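Local coordinates for exported protein (Bacteroides fragilis, PDB 4I17) that is of unknown function but, as a protein built of TPR repeats, probably offers an extended all-helical scaffold for binding protein or peptide partners, at residues A[9-12]-A[13-17]; A[24-27]-A[28-32]; A[185-188]-A[189-193]. All blocks are in the same frame, centred on the assembly; numbering follows the deposited sequence. Where two conformers were deposited one is given.

The three contacts are each made within a single helix of an elongated, all-helical chain. Interactions 1 and 2 lie on consecutive helices, 7-19 and 23-36, near the N-terminus. Their centres are 8 Å apart and they touch directly: E13 OE1 meets K29 NZ in a 3.0 Å salt bridge, and N15 OD1 lies 2.7 Å from Y30 OH, a probable hydrogen bond. Interaction 3, on helix 182-209, sits on the opposite side of the chain's centre, its own centre about 70 Å from that of interaction 1 and about 65 Å from that of interaction 2. The sulfate bound at interaction 2 probably came from the crystallisation liquor.

Interaction 1. Residues A[9-12]-A[13-17]; sequences QLKN and EGNDA
Q9 and E13 meet one turn apart on helix 7-19, the first helix of this TPR-repeat protein, which packs against helix 23-36, the next in the chain. The tight part is the backbone and what lies close to it. E13 N, G14 N, N15 N and D16 N bond to the carbonyl oxygens of Q9, L10, K11 and N12, each four residues back, in regular alpha-helical fashion; the bond from G14 N to L10 O measures 2.9 Å. E13 holds CG close to its own backbone N (chi1 -73°), which carries the methylene over the preceding turn, with CG 3.3 Å from Q9 O. The rest of the chain is extended. Its carboxylate divides its partners: OE1 lies on the side of helix 23-36, 4.0 Å from L10 CD2 and in a salt bridge with K29, whereas OE2 is turned to the Q9 amide. On the buried side L10 also packs on E32 and L36 of helix 23-36.

Contacts on the outer side are looser. The extended chain of Q9 runs past the carboxylate, and NE2 gives OE2 a weak hydrogen bond of 3.3 Å; it is fairly straight, at 163°, although the amide and carboxylate planes stand almost perpendicular. Further along, the side-chain amides of N12 and N15 are not directly hydrogen-bonded: N12 OD1 and N15 ND2 are 4.2 Å apart, and a water spans them. OD1 of N15 is engaged by the hydroxyl of Y30 on helix 23-36; both ends of this amide are thus bonded, consistent with the modelled orientation and probably limiting its rotation. The water donates to N12 OD1 at 3.0 Å and accepts from N15 ND2 at 2.8 Å.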
loop_
_atom_site.group_PDB
_atom_site.type_symbol
_atom_site.label_atom_id
_atom_site.label_comp_id
_atom_site.label_asym_id
_atom_site.label_seq_id
_atom_site.Cartn_x
_atom_site.Cartn_y
_atom_site.Cartn_z
ATOM N N GLN A 9 -1.637 22.202 33.491
ATOM C CA GLN A 9 -1.466 23.526 32.900
ATOM C C GLN A 9 -0.784 23.383 31.539
ATOM O O GLN A 9 -1.193 24.048 30.586
ATOM C CB GLN A 9 -0.646 24.411 33.816
ATOM C CG GLN A 9 -0.603 25.874 33.387
ATOM C CD GLN A 9 0.011 26.747 34.449
ATOM O OE1 GLN A 9 -0.072 26.466 35.653
ATOM N NE2 GLN A 9 0.626 27.843 34.023
ATOM N N LEU A 10 0.245 22.495 31.439
ATOM C CA LEU A 10 0.923 22.283 30.134
ATOM C C LEU A 10 -0.034 21.736 29.108
ATOM O O LEU A 10 -0.028 22.198 27.971
ATOM C CB LEU A 10 2.120 21.350 30.256
ATOM C CG LEU A 10 3.299 21.871 31.064
ATOM C CD1 LEU A 10 4.224 20.730 31.423
ATOM C CD2 LEU A 10 4.071 22.953 30.299
ATOM N N LYS A 11 -0.877 20.767 29.491
ATOM C CA LYS A 11 -1.846 20.225 28.529
ATOM C C LYS A 11 -2.849 21.320 28.082
ATOM O O LYS A 11 -3.175 21.394 26.900
ATOM C CB LYS A 11 -2.583 19.038 29.140
ATOM C CG LYS A 11 -3.613 18.404 28.200
ATOM C CD LYS A 11 -4.388 17.362 28.936
ATOM C CE LYS A 11 -5.451 16.732 28.076
ATOM N NZ LYS A 11 -6.405 15.932 28.900
ATOM N N ASN A 12 -3.317 22.167 29.012
ATOM C CA ASN A 12 -4.259 23.251 28.679
ATOM C C ASN A 12 -3.597 24.259 27.746
ATOM O O ASN A 12 -4.254 24.728 26.802
ATOM C CB ASN A 12 -4.792 23.964 29.947
ATOM C CG ASN A 12 -5.759 23.117 30.731
ATOM O OD1 ASN A 12 -6.439 22.246 30.191
ATOM N ND2 ASN A 12 -5.865 23.374 32.026
ATOM N N GLU A 13 -2.310 24.593 28.002
ATOM C CA GLU A 13 -1.523 25.500 27.139
ATOM C C GLU A 13 -1.363 24.886 25.737
ATOM O O GLU A 13 -1.446 25.617 24.755
ATOM C CB GLU A 13 -0.139 25.811 27.738
ATOM C CG GLU A 13 -0.241 26.746 28.936
ATOM C CD GLU A 13 0.992 26.987 29.788
ATOM O OE1 GLU A 13 2.027 26.312 29.575
ATOM O OE2 GLU A 13 0.906 27.840 30.701
ATOM N N GLY A 14 -1.096 23.573 25.662
ATOM C CA GLY A 14 -0.987 22.875 24.371
ATOM C C GLY A 14 -2.310 22.897 23.619
ATOM O O GLY A 14 -2.333 23.146 22.410
ATOM N N ASN A 15 -3.439 22.664 24.338
ATOM C CA ASN A 15 -4.784 22.743 23.739
ATOM C C ASN A 15 -5.041 24.136 23.187
ATOM O O ASN A 15 -5.580 24.263 22.079
ATOM C CB ASN A 15 -5.868 22.387 24.748
ATOM C CG ASN A 15 -5.882 20.939 25.188
ATOM O OD1 ASN A 15 -5.353 20.049 24.527
ATOM N ND2 ASN A 15 -6.529 20.689 26.316
ATOM N N ASP A 16 -4.685 25.188 23.954
ATOM C CA ASP A 16 -4.876 26.578 23.497
ATOM C C ASP A 16 -4.075 26.844 22.222
ATOM O O ASP A 16 -4.591 27.451 21.276
ATOM C CB ASP A 16 -4.455 27.578 24.596
ATOM C CG ASP A 16 -5.385 27.601 25.800
ATOM O OD1 ASP A 16 -6.521 27.089 25.686
ATOM O OD2 ASP A 16 -4.979 28.144 26.860
ATOM N N ALA A 17 -2.822 26.376 22.189
ATOM C CA ALA A 17 -1.967 26.548 21.018
ATOM C C ALA A 17 -2.542 25.817 19.813
ATOM O O ALA A 17 -2.600 26.386 18.714
ATOM C CB ALA A 17 -0.561 26.048 21.311
HETATM O O HOH W 1 -7.942 22.724 27.646
#

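Interaction 2. Residues A[24-27]-A[28-32]; sequences AVAF and EKYSE. With SO4 (sulfate ion), chain C.
F27 O is approached twice by S31, one helical turn ahead: S31 N donates to it at 2.8 Å, and S31 OG also lies 2.8 Å away. The hydroxyl stands between the backbone N and the carbonyl carbon of its own residue (chi1 58°), which brings it back over the preceding turn, where E28 O, 3.1 Å from OG, competes for its single proton. The same OG rests 4.1 Å above one face of the F27 ring, offset toward the rim. A second aromatic residue, Y30, sets its ring obliquely to A26 O, with CG 3.3 Å from that oxygen, while CE2 packs on A26 CB. V25 and K29 run side by side, CG1 of the valine 3.9 Å from CG of the lysine. Near the start of the helix, A24 N donates to sulfate O1 at 2.7 Å; Y23 N binds the same ion, so backbone N-H groups of the first turn hold the anion, an arrangement the helix dipole would probably favour. The segment is sandwiched within the TPR array. K29 and Y30 reach E13 and N15 of helix 7-19, A26 packs on C51 of helix 42-54, and F27 packs on C48 and A52 of that helix and, with S31, on Y64 of helix 58-70.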
loop_
_atom_site.group_PDB
_atom_site.type_symbol
_atom_site.label_atom_id
_atom_site.label_comp_id
_atom_site.label_asym_id
_atom_site.label_seq_id
_atom_site.Cartn_x
_atom_site.Cartn_y
_atom_site.Cartn_z
ATOM N N ALA A 24 3.789 24.279 16.616
ATOM C CA ALA A 24 5.104 24.204 17.294
ATOM C C ALA A 24 4.947 24.349 18.803
ATOM O O ALA A 24 5.592 23.621 19.567
ATOM C CB ALA A 24 6.026 25.293 16.791
ATOM N N VAL A 25 4.120 25.298 19.245
ATOM C CA VAL A 25 3.880 25.458 20.683
ATOM C C VAL A 25 3.111 24.241 21.213
ATOM O O VAL A 25 3.408 23.777 22.316
ATOM C CB VAL A 25 3.137 26.770 21.033
ATOM C CG1 VAL A 25 2.747 26.791 22.524
ATOM C CG2 VAL A 25 4.026 27.960 20.701
ATOM N N ALA A 26 2.104 23.759 20.475
ATOM C CA ALA A 26 1.322 22.608 20.961
ATOM C C ALA A 26 2.247 21.422 21.136
ATOM O O ALA A 26 2.197 20.740 22.148
ATOM C CB ALA A 26 0.195 22.280 19.990
ATOM N N PHE A 27 3.165 21.221 20.184
ATOM C CA PHE A 27 4.110 20.101 20.302
ATOM C C PHE A 27 4.971 20.294 21.566
ATOM O O PHE A 27 5.115 19.344 22.314
ATOM C CB PHE A 27 4.987 19.959 19.040
ATOM C CG PHE A 27 6.106 18.972 19.245
ATOM C CD1 PHE A 27 5.868 17.602 19.168
ATOM C CD2 PHE A 27 7.377 19.403 19.589
ATOM C CE1 PHE A 27 6.889 16.685 19.427
ATOM C CE2 PHE A 27 8.394 18.482 19.856
ATOM C CZ PHE A 27 8.136 17.133 19.773
ATOM N N GLU A 28 5.537 21.483 21.773
ATOM C CA GLU A 28 6.377 21.823 22.935
ATOM C C GLU A 28 5.637 21.495 24.258
ATOM O O GLU A 28 6.178 20.835 25.139
ATOM C CB GLU A 28 6.735 23.330 22.873
ATOM C CG GLU A 28 7.548 23.873 24.042
ATOM C CD GLU A 28 7.156 25.258 24.543
ATOM O OE1 GLU A 28 6.632 26.072 23.746
ATOM O OE2 GLU A 28 7.383 25.532 25.745
ATOM N N LYS A 29 4.395 21.974 24.380
ATOM C CA LYS A 29 3.607 21.812 25.608
ATOM C C LYS A 29 3.157 20.367 25.810
ATOM O O LYS A 29 3.287 19.839 26.914
ATOM C CB LYS A 29 2.388 22.736 25.579
ATOM C CG LYS A 29 2.742 24.217 25.503
ATOM C CD LYS A 29 3.419 24.697 26.769
ATOM C CE LYS A 29 3.861 26.146 26.627
ATOM N NZ LYS A 29 4.510 26.631 27.878
ATOM N N TYR A 30 2.664 19.714 24.743
ATOM C CA TYR A 30 2.211 18.331 24.865
ATOM C C TYR A 30 3.377 17.404 25.144
ATOM O O TYR A 30 3.212 16.458 25.908
ATOM C CB TYR A 30 1.512 17.859 23.587
ATOM C CG TYR A 30 0.154 18.451 23.283
ATOM C CD1 TYR A 30 -0.703 18.851 24.303
ATOM C CD2 TYR A 30 -0.303 18.545 21.971
ATOM C CE1 TYR A 30 -1.994 19.298 24.026
ATOM C CE2 TYR A 30 -1.583 19.011 21.683
ATOM C CZ TYR A 30 -2.410 19.412 22.707
ATOM O OH TYR A 30 -3.670 19.836 22.406
ATOM N N SER A 31 4.519 17.587 24.449
ATOM C CA SER A 31 5.645 16.661 24.672
ATOM C C SER A 31 6.136 16.743 26.122
ATOM O O SER A 31 6.399 15.707 26.722
ATOM C CB SER A 31 6.795 16.911 23.705
ATOM O OG SER A 31 7.248 18.245 23.822
ATOM N N GLU A 32 6.159 17.948 26.698
ATOM C CA GLU A 32 6.567 18.133 28.095
ATOM C C GLU A 32 5.532 17.516 29.028
ATOM O O GLU A 32 5.899 16.823 29.962
ATOM C CB GLU A 32 6.773 19.625 28.414
ATOM C CG GLU A 32 7.436 19.869 29.769
ATOM C CD GLU A 32 8.809 19.258 30.021
ATOM O OE1 GLU A 32 9.587 19.086 29.053
ATOM O OE2 GLU A 32 9.121 18.989 31.204
HETATM S S SO4 C . 3.467 26.459 13.495
HETATM O O1 SO4 C . 3.804 26.358 14.857
HETATM O O2 SO4 C . 2.223 25.759 13.205
HETATM O O3 SO4 C . 3.276 27.864 13.129
HETATM O O4 SO4 C . 4.564 25.914 12.688
#

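Interaction 3. Residues A[185-188]-A[189-193]; sequences YASE and KAKAD
Y185 and K189 both carry CG opposite the backbone N (chi1 178° and -167°); their four-residue spacing sets them on one flank of helix 182-209, and the like first torsions start both chains in the same direction. In the modelled conformer of K189, one of two, the chain then bends at its third torsion (chi3 96°), bringing its end beside the phenol. CD lies 3.9 Å from Y185 CE2, and NZ, 3.8 Å from the same carbon, approaches the ring obliquely. A water completes the link, 3.0 Å from Y185 OH and accepting a bond of 2.9 Å from K189 NZ. In the backbone, K189 N donates to Y185 O, part of the alpha-helical pattern that A190, K191 and A192 continue.

On another flank K191 keeps CG beside its own backbone N and reaches back over the previous turn, with a late bend in the chain. Its CE comes 3.5 Å from S187 OG and 3.7 Å from E188 OE2, so the lysine meets both residues through its methylenes. The ammonium itself turns to a water, which accepts from NZ at 3.1 Å and also bonds S187 OG; S187 too is modelled in two conformers. E188 is folded at chi2, and its side chain touches V170 and A174 of helix 149-174, while A192 packs on V170 of that helix. Y185, for its part, rests on L177 and A178 of the preceding loop.

Opposite charges thus sit near one another without pairing: E188 OE2 and K191 NZ are 5.1 Å apart. Their attraction is probably modest and softened by solvent, and the alternative conformers at K189 and S187 are consistent with some conformational freedom at a hydrated surface, where the lysines touch Y185, S187 and E188 through their methylenes and send their ammonium groups to water.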
loop_
_atom_site.group_PDB
_atom_site.type_symbol
_atom_site.label_atom_id
_atom_site.label_comp_id
_atom_site.label_asym_id
_atom_site.label_seq_id
_atom_site.Cartn_x
_atom_site.Cartn_y
_atom_site.Cartn_z
ATOM N N TYR A 185 11.437 -22.089 -31.307
ATOM C CA TYR A 185 10.020 -21.746 -31.501
ATOM C C TYR A 185 9.126 -22.555 -30.541
ATOM O O TYR A 185 8.215 -21.984 -29.945
ATOM C CB TYR A 185 9.603 -22.063 -32.950
ATOM C CG TYR A 185 8.142 -21.773 -33.222
ATOM C CD1 TYR A 185 7.693 -20.472 -33.398
ATOM C CD2 TYR A 185 7.230 -22.806 -33.397
ATOM C CE1 TYR A 185 6.356 -20.201 -33.685
ATOM C CE2 TYR A 185 5.897 -22.548 -33.709
ATOM C CZ TYR A 185 5.464 -21.245 -33.848
ATOM O OH TYR A 185 4.147 -20.999 -34.139
ATOM N N ALA A 186 9.387 -23.873 -30.386
ATOM C CA ALA A 186 8.551 -24.685 -29.474
ATOM C C ALA A 186 8.724 -24.209 -28.028
ATOM O O ALA A 186 7.736 -24.128 -27.285
ATOM C CB ALA A 186 8.895 -26.158 -29.610
ATOM N N SER A 187 9.969 -23.856 -27.641
ATOM C CA SER A 187 10.267 -23.354 -26.290
ATOM C C SER A 187 9.511 -22.058 -26.024
ATOM O O SER A 187 8.852 -21.921 -24.986
ATOM C CB SER A 187 11.770 -23.143 -26.129
ATOM O OG SER A 187 12.093 -22.670 -24.832
ATOM N N GLU A 188 9.597 -21.115 -26.965
ATOM C CA GLU A 188 8.925 -19.822 -26.790
ATOM C C GLU A 188 7.417 -19.949 -26.803
ATOM O O GLU A 188 6.772 -19.289 -25.995
ATOM C CB GLU A 188 9.409 -18.825 -27.857
ATOM C CG GLU A 188 10.889 -18.485 -27.689
ATOM C CD GLU A 188 11.339 -18.117 -26.285
ATOM O OE1 GLU A 188 10.820 -17.123 -25.733
ATOM O OE2 GLU A 188 12.192 -18.842 -25.724
ATOM N N LYS A 189 6.848 -20.805 -27.670
ATOM C CA LYS A 189 5.400 -21.039 -27.745
ATOM C C LYS A 189 4.890 -21.555 -26.390
ATOM O O LYS A 189 3.828 -21.134 -25.923
ATOM C CB LYS A 189 5.093 -22.056 -28.863
ATOM C CG LYS A 189 3.623 -22.160 -29.249
ATOM C CD LYS A 189 3.459 -22.670 -30.686
ATOM C CE LYS A 189 3.227 -24.162 -30.770
ATOM N NZ LYS A 189 3.136 -24.624 -32.180
ATOM N N ALA A 190 5.662 -22.481 -25.754
ATOM C CA ALA A 190 5.263 -23.054 -24.451
ATOM C C ALA A 190 5.306 -21.972 -23.388
ATOM O O ALA A 190 4.403 -21.900 -22.556
ATOM C CB ALA A 190 6.172 -24.223 -24.081
ATOM N N LYS A 191 6.321 -21.092 -23.435
ATOM C CA LYS A 191 6.404 -19.966 -22.486
ATOM C C LYS A 191 5.207 -19.005 -22.659
ATOM O O LYS A 191 4.641 -18.528 -21.665
ATOM C CB LYS A 191 7.710 -19.190 -22.669
ATOM C CG LYS A 191 8.899 -19.940 -22.083
ATOM C CD LYS A 191 10.219 -19.269 -22.447
ATOM C CE LYS A 191 11.395 -20.227 -22.376
ATOM N NZ LYS A 191 11.574 -20.811 -21.022
ATOM N N ALA A 192 4.835 -18.705 -23.913
ATOM C CA ALA A 192 3.696 -17.809 -24.162
ATOM C C ALA A 192 2.406 -18.435 -23.636
ATOM O O ALA A 192 1.630 -17.755 -22.969
ATOM C CB ALA A 192 3.567 -17.509 -25.649
ATOM N N ASP A 193 2.188 -19.728 -23.929
ATOM C CA ASP A 193 1.004 -20.483 -23.487
ATOM C C ASP A 193 0.863 -20.431 -21.968
ATOM O O ASP A 193 -0.229 -20.177 -21.454
ATOM C CB ASP A 193 1.067 -21.953 -23.960
ATOM C CG ASP A 193 -0.277 -22.673 -23.926
ATOM O OD1 ASP A 193 -1.275 -22.097 -24.415
ATOM O OD2 ASP A 193 -0.313 -23.841 -23.505
HETATM O O HOH W 2 1.887 -23.031 -34.197
HETATM O O HOH W 3 13.990 -22.359 -22.243
#